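Local coordinates for aminotransferase (Paracoccus denitrificans, PDB 4GRX), which probably transfers amino groups between amines and keto acids as a class III omega-aminotransferase, using pyridoxal phosphate as its cofactor, at residues Ser27-Phe31 with Thr32-Ser36; Ala132-Thr135 with Met136-Leu140; Pro176-Ser179 with Val180-Leu183. One frame throughout, in Å; residues are numbered along the deposited sequence.

Contact 1. Residues Ser27-Phe31 with Thr32-Ser36. With DAV (delta-amino valeric acid), chain F.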
ATOM      1  N   SER A  27      10.715  11.991  12.824  1.00 28.93           N
ATOM      2  CA  SER A  27       9.962  11.906  11.578  1.00 28.06           C
ATOM      3  C   SER A  27      10.803  12.152  10.340  1.00 27.82           C
ATOM      4  O   SER A  27      11.692  12.982  10.332  1.00 28.32           O
ATOM      5  CB  SER A  27       8.766  12.870  11.597  1.00 27.70           C
ATOM      6  OG  SER A  27       7.832  12.487  12.603  1.00 28.41           O
ATOM      7  N   LEU A  28      10.519  11.391   9.297  1.00 27.50           N
ATOM      8  CA  LEU A  28      10.929  11.772   7.973  1.00 27.62           C
ATOM      9  C   LEU A  28       9.644  12.194   7.309  1.00 26.76           C
ATOM     10  O   LEU A  28       8.772  11.360   7.054  1.00 26.67           O
ATOM     11  CB  LEU A  28      11.533  10.587   7.246  1.00 28.23           C
ATOM     12  CG  LEU A  28      12.397  10.985   6.058  1.00 29.11           C
ATOM     13  CD1 LEU A  28      13.451   9.920   5.875  1.00 30.36           C
ATOM     14  CD2 LEU A  28      11.586  11.140   4.778  1.00 28.58           C
ATOM     15  N   TYR A  29       9.505  13.489   7.051  1.00 26.52           N
ATOM     16  CA  TYR A  29       8.225  14.039   6.578  1.00 25.46           C
ATOM     17  C   TYR A  29       8.024  13.791   5.089  1.00 25.43           C
ATOM     18  O   TYR A  29       8.961  13.912   4.298  1.00 26.33           O
ATOM     19  CB  TYR A  29       8.155  15.540   6.818  1.00 25.19           C
ATOM     20  CG  TYR A  29       8.264  15.985   8.247  1.00 25.06           C
ATOM     21  CD1 TYR A  29       7.132  16.341   8.968  1.00 24.69           C
ATOM     22  CD2 TYR A  29       9.502  16.082   8.873  1.00 25.81           C
ATOM     23  CE1 TYR A  29       7.229  16.772  10.285  1.00 25.11           C
ATOM     24  CE2 TYR A  29       9.607  16.508  10.191  1.00 26.27           C
ATOM     25  CZ  TYR A  29       8.468  16.859  10.887  1.00 25.84           C
ATOM     26  OH  TYR A  29       8.570  17.286  12.187  1.00 26.59           O
ATOM     27  N   GLY A  30       6.799  13.444   4.715  1.00 24.60           N
ATOM     28  CA  GLY A  30       6.441  13.311   3.320  1.00 23.94           C
ATOM     29  C   GLY A  30       5.542  14.449   2.893  1.00 23.50           C
ATOM     30  O   GLY A  30       4.605  14.819   3.623  1.00 23.16           O
ATOM     31  N   PHE A  31       5.824  14.990   1.703  1.00 23.63           N
ATOM     32  CA  PHE A  31       5.040  16.076   1.110  0.88 23.37           C
ATOM     33  C   PHE A  31       4.875  17.177   2.133  1.00 23.71           C
ATOM     34  O   PHE A  31       3.767  17.613   2.416  1.00 23.28           O
ATOM     35  CB  PHE A  31       3.660  15.592   0.673  0.88 22.49           C
ATOM     36  CG  PHE A  31       3.655  14.811  -0.612  1.00 22.39           C
ATOM     37  CD1 PHE A  31       4.034  15.405  -1.811  1.00 22.87           C
ATOM     38  CD2 PHE A  31       3.223  13.482  -0.630  1.00 21.78           C
ATOM     39  CE1 PHE A  31       3.999  14.677  -2.991  1.00 22.92           C
ATOM     40  CE2 PHE A  31       3.181  12.757  -1.814  1.00 21.64           C
ATOM     41  CZ  PHE A  31       3.567  13.357  -2.991  1.00 22.28           C
ATOM     42  N   THR A  32       5.994  17.596   2.711  1.00 24.39           N
ATOM     43  CA  THR A  32       5.979  18.598   3.748  1.00 24.98           C
ATOM     44  C   THR A  32       7.043  19.630   3.377  1.00 26.63           C
ATOM     45  O   THR A  32       8.208  19.270   3.155  1.00 27.81           O
ATOM     46  CB  THR A  32       6.230  17.952   5.132  1.00 24.43           C
ATOM     47  OG1 THR A  32       5.168  17.028   5.430  1.00 23.62           O
ATOM     48  CG2 THR A  32       6.317  18.991   6.235  1.00 24.49           C
ATOM     49  N   ASP A  33       6.639  20.898   3.262  1.00 27.12           N
ATOM     50  CA  ASP A  33       7.601  21.961   3.034  1.00 28.50           C
ATOM     51  C   ASP A  33       8.485  22.114   4.276  1.00 28.97           C
ATOM     52  O   ASP A  33       8.008  22.475   5.355  1.00 28.79           O
ATOM     53  CB  ASP A  33       6.922  23.283   2.672  1.00 29.42           C
ATOM     54  CG  ASP A  33       7.930  24.361   2.265  1.00 31.22           C
ATOM     55  OD1 ASP A  33       8.300  24.411   1.065  1.00 31.90           O
ATOM     56  OD2 ASP A  33       8.353  25.159   3.140  1.00 31.86           O
ATOM     57  N   MET A  34       9.772  21.827   4.109  1.00 29.51           N
ATOM     58  CA  MET A  34      10.698  21.764   5.236  1.00 30.03           C
ATOM     59  C   MET A  34      11.069  23.128   5.852  1.00 31.14           C
ATOM     60  O   MET A  34      11.160  23.239   7.073  1.00 31.51           O
ATOM     61  CB  MET A  34      11.936  20.929   4.874  1.00 30.74           C
ATOM     62  CG  MET A  34      11.632  19.459   4.587  1.00 29.98           C
ATOM     63  SD  MET A  34      10.847  18.566   5.956  1.00 30.35           S
ATOM     64  CE  MET A  34      12.104  18.647   7.240  1.00 30.47           C
ATOM     65  N   PRO A  35      11.267  24.177   5.031  1.00 31.97           N
ATOM     66  CA  PRO A  35      11.471  25.483   5.700  1.00 32.93           C
ATOM     67  C   PRO A  35      10.265  26.027   6.520  1.00 32.62           C
ATOM     68  O   PRO A  35      10.488  26.765   7.494  1.00 33.61           O
ATOM     69  CB  PRO A  35      11.838  26.420   4.539  1.00 33.88           C
ATOM     70  CG  PRO A  35      12.429  25.509   3.514  1.00 33.75           C
ATOM     71  CD  PRO A  35      11.592  24.253   3.593  1.00 32.22           C
ATOM     72  N   SER A  36       9.029  25.670   6.128  1.00 31.14           N
ATOM     73  CA  SER A  36       7.812  25.995   6.892  1.00 30.82           C
ATOM     74  C   SER A  36       7.754  25.240   8.209  1.00 30.76           C
ATOM     75  O   SER A  36       7.414  25.811   9.248  1.00 31.34           O
ATOM     76  CB  SER A  36       6.546  25.629   6.121  1.00 29.60           C
ATOM     77  OG  SER A  36       6.120  26.658   5.260  1.00 30.23           O
TER
HETATM   78  OXT DAV F 502       1.278  16.680  -5.009  1.00 63.70           O
HETATM   79  O   DAV F 502       1.825  17.971  -3.250  1.00 59.45           O
HETATM   80  CB  DAV F 502      -0.107  15.067  -2.842  1.00 45.92           C
HETATM   81  CG  DAV F 502      -1.542  14.638  -2.557  1.00 42.60           C
HETATM   82  CD  DAV F 502      -1.532  13.199  -2.055  1.00 40.29           C
HETATM   83  N   DAV F 502      -2.764  12.498  -2.435  1.00 34.70           N
HETATM   84  C   DAV F 502       1.111  17.110  -3.832  1.00 60.60           C
HETATM   85  C1  DAV F 502      -0.118  16.589  -3.044  1.00 53.92           C
HETATM   86  O   HOH W   1       8.797  16.550   2.671  1.00 22.22           O

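Contact 2. Residues Ala132-Thr135 with Met136-Leu140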
ATOM      1  N   ALA A 132      -3.490   0.137  -5.796  1.00 21.30           N
ATOM      2  CA  ALA A 132      -4.541  -0.202  -6.743  1.00 21.69           C
ATOM      3  C   ALA A 132      -4.167   0.112  -8.206  1.00 21.47           C
ATOM      4  O   ALA A 132      -4.384  -0.709  -9.100  1.00 21.54           O
ATOM      5  CB  ALA A 132      -5.836   0.485  -6.361  1.00 22.10           C
ATOM      6  N   ASN A 133      -3.591   1.288  -8.456  1.00 21.30           N
ATOM      7  CA  ASN A 133      -3.122   1.608  -9.810  1.00 20.68           C
ATOM      8  C   ASN A 133      -1.967   0.708 -10.240  1.00 20.42           C
ATOM      9  O   ASN A 133      -1.955   0.198 -11.371  1.00 20.85           O
ATOM     10  CB  ASN A 133      -2.756   3.094  -9.934  1.00 20.38           C
ATOM     11  CG  ASN A 133      -3.983   3.981 -10.068  1.00 20.97           C
ATOM     12  OD1 ASN A 133      -4.914   3.669 -10.833  1.00 21.68           O
ATOM     13  ND2 ASN A 133      -4.003   5.085  -9.324  1.00 20.69           N
ATOM     14  N   ASP A 134      -1.011   0.520  -9.332  1.00 19.84           N
ATOM     15  CA  ASP A 134       0.061  -0.428  -9.510  1.00 19.50           C
ATOM     16  C   ASP A 134      -0.451  -1.857  -9.860  1.00 19.93           C
ATOM     17  O   ASP A 134       0.000  -2.467 -10.852  1.00 19.35           O
ATOM     18  CB  ASP A 134       0.922  -0.448  -8.257  1.00 19.78           C
ATOM     19  CG  ASP A 134       2.295  -0.990  -8.527  1.00 20.25           C
ATOM     20  OD1 ASP A 134       2.393  -2.174  -8.933  1.00 21.20           O
ATOM     21  OD2 ASP A 134       3.282  -0.237  -8.366  1.00 19.89           O
ATOM     22  N   THR A 135      -1.387  -2.366  -9.050  1.00 20.21           N
ATOM     23  CA  THR A 135      -2.068  -3.631  -9.307  1.00 20.82           C
ATOM     24  C   THR A 135      -2.722  -3.641 -10.693  1.00 20.83           C
ATOM     25  O   THR A 135      -2.607  -4.643 -11.420  1.00 20.81           O
ATOM     26  CB  THR A 135      -3.134  -3.923  -8.224  1.00 22.06           C
ATOM     27  OG1 THR A 135      -2.493  -4.259  -6.983  1.00 22.52           O
ATOM     28  CG2 THR A 135      -4.065  -5.075  -8.634  1.00 22.92           C
ATOM     29  N   MET A 136      -3.387  -2.531 -11.056  1.00 20.43           N
ATOM     30  CA  MET A 136      -4.105  -2.435 -12.333  1.00 20.64           C
ATOM     31  C   MET A 136      -3.179  -2.593 -13.529  1.00 20.32           C
ATOM     32  O   MET A 136      -3.528  -3.248 -14.510  1.00 20.51           O
ATOM     33  CB  MET A 136      -4.886  -1.129 -12.468  1.00 20.45           C
ATOM     34  CG  MET A 136      -5.804  -1.097 -13.690  1.00 20.97           C
ATOM     35  SD  MET A 136      -7.135  -2.320 -13.550  1.00 22.96           S
ATOM     36  CE  MET A 136      -6.919  -3.264 -15.068  1.00 22.98           C
ATOM     37  N   VAL A 137      -2.003  -1.978 -13.440  1.00 19.77           N
ATOM     38  CA  VAL A 137      -1.021  -2.095 -14.495  1.00 19.63           C
ATOM     39  C   VAL A 137      -0.582  -3.558 -14.619  1.00 20.29           C
ATOM     40  O   VAL A 137      -0.568  -4.100 -15.716  1.00 20.49           O
ATOM     41  CB  VAL A 137       0.179  -1.157 -14.261  1.00 18.90           C
ATOM     42  CG1 VAL A 137       1.208  -1.321 -15.362  1.00 18.43           C
ATOM     43  CG2 VAL A 137      -0.293   0.282 -14.225  1.00 18.87           C
ATOM     44  N   LYS A 138      -0.257  -4.195 -13.494  1.00 20.83           N
ATOM     45  CA  LYS A 138       0.177  -5.598 -13.500  1.00 21.66           C
ATOM     46  C   LYS A 138      -0.906  -6.507 -14.097  1.00 22.68           C
ATOM     47  O   LYS A 138      -0.606  -7.436 -14.859  1.00 22.76           O
ATOM     48  CB  LYS A 138       0.540  -6.071 -12.094  1.00 21.89           C
ATOM     49  CG  LYS A 138       1.870  -5.586 -11.549  1.00 21.19           C
ATOM     50  CD  LYS A 138       2.084  -6.130 -10.137  1.00 21.97           C
ATOM     51  CE  LYS A 138       2.394  -7.628 -10.141  1.00 22.76           C
ATOM     52  NZ  LYS A 138       2.445  -8.232  -8.779  1.00 23.46           N
ATOM     53  N   MET A 139      -2.158  -6.218 -13.753  1.00 23.55           N
ATOM     54  CA  MET A 139      -3.303  -6.926 -14.302  1.00 25.10           C
ATOM     55  C   MET A 139      -3.317  -6.782 -15.827  1.00 24.24           C
ATOM     56  O   MET A 139      -3.471  -7.767 -16.544  1.00 25.26           O
ATOM     57  CB  MET A 139      -4.582  -6.361 -13.713  1.00 27.37           C
ATOM     58  CG  MET A 139      -5.498  -7.385 -13.074  1.00 30.92           C
ATOM     59  SD  MET A 139      -6.582  -6.525 -11.902  1.00 34.37           S
ATOM     60  CE  MET A 139      -6.814  -7.766 -10.633  1.00 35.27           C
ATOM     61  N   LEU A 140      -3.126  -5.561 -16.325  1.00 22.27           N
ATOM     62  CA  LEU A 140      -3.025  -5.342 -17.767  1.00 21.34           C
ATOM     63  C   LEU A 140      -1.866  -6.145 -18.395  1.00 21.12           C
ATOM     64  O   LEU A 140      -2.075  -6.854 -19.388  1.00 21.97           O
ATOM     65  CB  LEU A 140      -2.942  -3.848 -18.092  1.00 20.19           C
ATOM     66  CG  LEU A 140      -4.169  -3.013 -17.686  1.00 20.15           C
ATOM     67  CD1 LEU A 140      -3.938  -1.542 -17.955  1.00 19.19           C
ATOM     68  CD2 LEU A 140      -5.433  -3.470 -18.398  1.00 20.96           C
TER

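Contact 3. Residues Pro176-Ser179 with Val180-Leu183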
ATOM      1  N   PRO A 176       6.670  17.482 -12.516  1.00 24.11           N
ATOM      2  CA  PRO A 176       8.123  17.612 -12.609  0.83 23.76           C
ATOM      3  C   PRO A 176       8.893  16.892 -11.499  1.00 23.19           C
ATOM      4  O   PRO A 176      10.006  16.430 -11.742  1.00 23.51           O
ATOM      5  CB  PRO A 176       8.352  19.129 -12.511  0.83 24.61           C
ATOM      6  CG  PRO A 176       7.051  19.744 -12.902  0.50 24.73           C
ATOM      7  CD  PRO A 176       6.011  18.799 -12.397  1.00 24.14           C
ATOM      8  N   TYR A 177       8.322  16.783 -10.306  1.00 22.88           N
ATOM      9  CA  TYR A 177       9.095  16.331  -9.154  1.00 23.27           C
ATOM     10  C   TYR A 177       9.552  14.867  -9.163  1.00 22.85           C
ATOM     11  O   TYR A 177      10.488  14.509  -8.432  1.00 23.82           O
ATOM     12  CB  TYR A 177       8.407  16.670  -7.829  1.00 24.00           C
ATOM     13  CG  TYR A 177       7.072  15.997  -7.605  1.00 24.07           C
ATOM     14  CD1 TYR A 177       5.913  16.759  -7.402  1.00 24.19           C
ATOM     15  CD2 TYR A 177       6.961  14.594  -7.572  1.00 23.32           C
ATOM     16  CE1 TYR A 177       4.696  16.151  -7.181  1.00 24.03           C
ATOM     17  CE2 TYR A 177       5.745  13.983  -7.353  1.00 22.92           C
ATOM     18  CZ  TYR A 177       4.620  14.761  -7.161  1.00 23.60           C
ATOM     19  OH  TYR A 177       3.400  14.147  -6.947  1.00 24.16           O
ATOM     20  N   ASN A 178       8.939  14.023  -9.992  1.00 21.45           N
ATOM     21  CA  ASN A 178       9.389  12.633 -10.072  1.00 20.37           C
ATOM     22  C   ASN A 178      10.767  12.407 -10.721  1.00 20.17           C
ATOM     23  O   ASN A 178      11.304  11.291 -10.717  1.00 19.63           O
ATOM     24  CB  ASN A 178       8.291  11.748 -10.646  1.00 19.68           C
ATOM     25  CG  ASN A 178       7.216  11.450  -9.611  1.00 20.04           C
ATOM     26  OD1 ASN A 178       7.527  11.228  -8.429  1.00 20.21           O
ATOM     27  ND2 ASN A 178       5.947  11.448 -10.037  1.00 19.60           N
ATOM     28  N   SER A 179      11.356  13.477 -11.248  1.00 20.32           N
ATOM     29  CA  SER A 179      12.701  13.390 -11.789  1.00 20.26           C
ATOM     30  C   SER A 179      13.731  13.160 -10.682  1.00 20.10           C
ATOM     31  O   SER A 179      14.816  12.671 -10.955  1.00 20.02           O
ATOM     32  CB  SER A 179      13.038  14.654 -12.555  1.00 21.15           C
ATOM     33  OG  SER A 179      12.978  15.750 -11.673  1.00 22.16           O
ATOM     34  N   VAL A 180      13.391  13.507  -9.442  1.00 19.92           N
ATOM     35  CA  VAL A 180      14.313  13.290  -8.316  1.00 20.26           C
ATOM     36  C   VAL A 180      14.486  11.812  -7.971  1.00 19.70           C
ATOM     37  O   VAL A 180      15.408  11.446  -7.239  1.00 20.13           O
ATOM     38  CB  VAL A 180      13.931  14.092  -7.047  1.00 20.77           C
ATOM     39  CG1 VAL A 180      13.901  15.580  -7.352  1.00 21.32           C
ATOM     40  CG2 VAL A 180      12.609  13.594  -6.426  1.00 20.04           C
ATOM     41  N   PHE A 181      13.594  10.982  -8.508  1.00 18.92           N
ATOM     42  CA  PHE A 181      13.659   9.538  -8.362  1.00 18.69           C
ATOM     43  C   PHE A 181      14.160   8.865  -9.636  1.00 18.70           C
ATOM     44  O   PHE A 181      14.264   7.636  -9.696  1.00 18.41           O
ATOM     45  CB  PHE A 181      12.282   8.966  -8.006  1.00 18.21           C
ATOM     46  CG  PHE A 181      11.696   9.515  -6.726  1.00 18.70           C
ATOM     47  CD1 PHE A 181      10.494  10.229  -6.744  1.00 18.46           C
ATOM     48  CD2 PHE A 181      12.345   9.321  -5.499  1.00 19.49           C
ATOM     49  CE1 PHE A 181       9.957  10.740  -5.570  1.00 19.06           C
ATOM     50  CE2 PHE A 181      11.810   9.843  -4.313  1.00 19.88           C
ATOM     51  CZ  PHE A 181      10.622  10.555  -4.352  1.00 19.75           C
ATOM     52  N   GLY A 182      14.472   9.668 -10.653  1.00 19.26           N
ATOM     53  CA  GLY A 182      14.777   9.146 -11.972  1.00 19.25           C
ATOM     54  C   GLY A 182      13.566   8.489 -12.616  1.00 19.25           C
ATOM     55  O   GLY A 182      13.701   7.513 -13.347  1.00 19.81           O
ATOM     56  N   LEU A 183      12.373   9.009 -12.346  1.00 19.07           N
ATOM     57  CA  LEU A 183      11.165   8.538 -13.020  1.00 18.42           C
ATOM     58  C   LEU A 183      10.674   9.604 -14.001  1.00 19.15           C
ATOM     59  O   LEU A 183      11.220  10.727 -14.006  1.00 20.34           O
ATOM     60  CB  LEU A 183      10.077   8.201 -12.004  1.00 17.64           C
ATOM     61  CG  LEU A 183      10.420   7.139 -10.959  1.00 17.34           C
ATOM     62  CD1 LEU A 183       9.236   6.985 -10.021  1.00 17.33           C
ATOM     63  CD2 LEU A 183      10.796   5.800 -11.568  1.00 16.53           C
TER

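Contact 1. Residues Ser27-Phe31 with Thr32-Ser36
T32 folds back over Y29 and G30, its carbon side against the tyrosine and its hydroxyl against the glycine carbonyl. T32 CB lies 3.5 Å from Y29 CB, and the methyl reaches the ring obliquely, T32 CG2 to Y29 CD1 being 3.9 Å. With OG1 beside the backbone nitrogen (chi1 -63°), the hydroxyl donates to G30 O at 2.9 Å from T32 OG1, coming from above the carbonyl plane, 63° out of it. T32 N in turn donates to a water that itself donates to Y29 O, so one water bridges the turn. With an alanine here, both OG1 and CG2 are gone, and the G30 carbonyl would probably be left without its hydroxyl donor while a gap opened beside the Y29 ring.

D33 is the N-cap of helix 34-40: its OD2 accepts from S36 N at 3.1 Å, with an N-H...O angle of 148°. M34 is bent at both chi2 and chi3, which curls its end toward Y29 in a Met-aromatic contact. M34 SD is 4.9 Å from the centroid of the Y29 ring, at an oblique angle, and M34 CE sits 4.0 Å from Y29 CD2. S36, whose N-H is capped by D33, bonds through OG to N417 of helix 411-421, while the Y29 hydroxyl is held by T42.

F31, just before T32, points the other way, into the active site. Its ring carries CB of the bound delta-amino valeric acid 4.0 Å above the plane, over the ring centre, and F97 of the second subunit meets it edge-to-face. The chemistry is thus divided: polar bonds and sulfur-aromatic packing fix the turn from within, while an apolar ring face is offered to the aliphatic chain of the ligand.

Contact 2. Residues Ala132-Thr135 with Met136-Leu140
K138 lies one turn along from D134 and T135 on the alpha helix 129-146, part of the large domain of this fold-type I, pyridoxal phosphate-dependent aminotransferase. Its side chain starts beside the backbone of the preceding turn, K138 CB being 3.5 Å from T135 O. CG is set beside the backbone nitrogen (chi1 -76°), and this leads the chain back along that turn: K138 CG passes 3.7 Å from D134 O. Next, K138 CD comes near the carboxylate of D134, 4.1 Å from its OD1, where the two side chains cross at a slant. There the chain bends at chi3 (72°) and turns its end off, so that K138 NZ stays 6.1 Å from D134 OD1; opposite charges are near, but no salt bridge joins them.

Both polar ends find partners beyond the helix: NZ bonds to H331 ND1 and to V165 O of the second subunit, with F181 of that subunit as a cation-pi partner, and D134 takes T166 OG1 of its own chain through OD2 and A167 N of the second subunit through OD1. T135 OG1 reaches the other nitrogen of H331, so one imidazole links T135 and K138. Another side packs on the sheet, M136 on F233 and I294, M139 on F124, while V137 lies on V168 and M172 of helix 167-172.

Closer in, the carbonyl of N133 has two side chains beside it, M136 CB at 3.4 Å and V137 CG2 at 3.3 Å from N133 O. The backbone underneath is regular, each N-H bonding four residues back. K138 N donates to D134 O at 3.2 Å, and M139 N meets T135 O at 2.9 Å, in the carbonyl plane.

Contact 3. Residues Pro176-Ser179 with Val180-Leu183
N178 and L183 close a Schellman motif at the end of a short 3-10 turn, residues 176-181, in the loop between helix 167-172 and strand 188-191. Backbone bonds build it. The 3-10 part has V180 N donating to Y177 O and F181 N to N178 O, while the motif proper pairs L183 N with N178 O at 3.0 Å and G182 N with S179 O at 3.0 Å. G182 reverses the chain with a positive phi of 66°. N178 O therefore takes two donors, F181 N and L183 N, from opposite faces of its plane.

One side-chain bond joins in: S179 OG donates to P176 O at 3.0 Å, alongside the N-H of the same residue.

Packing adds the rest. N178 CB is 4.2 Å from L183 CB, the apolar touch across the motif. Y177 lines the ligand pocket on the same 3-10 turn, and P330 of the second subunit packs on Y177, V180 and F181. The F181 ring has V180 CG2 over the centre of one face, and N178 OD1 lies in plane at the ring edge, 3.6 Å from F181 CD1.

Contacts 1, 2 and 3 follow one another along the chain, and all reach the second subunit. Contacts 1 and 3 meet in the delta-amino valeric acid pocket, where F31 CE1 lies 4.0 Å from Y177 OH, although their centres are about 17 Å apart. Contact 2 stands back from both, on helix 129-146 against the central sheet; its nearest atoms are about 13 Å from contact 1 and about 10 Å from contact 3. Across the dimer, however, K138 of one subunit meets F181 of the other. Two loops far apart in sequence each give the pocket one aromatic side chain, and its surroundings are tied to the partner subunit.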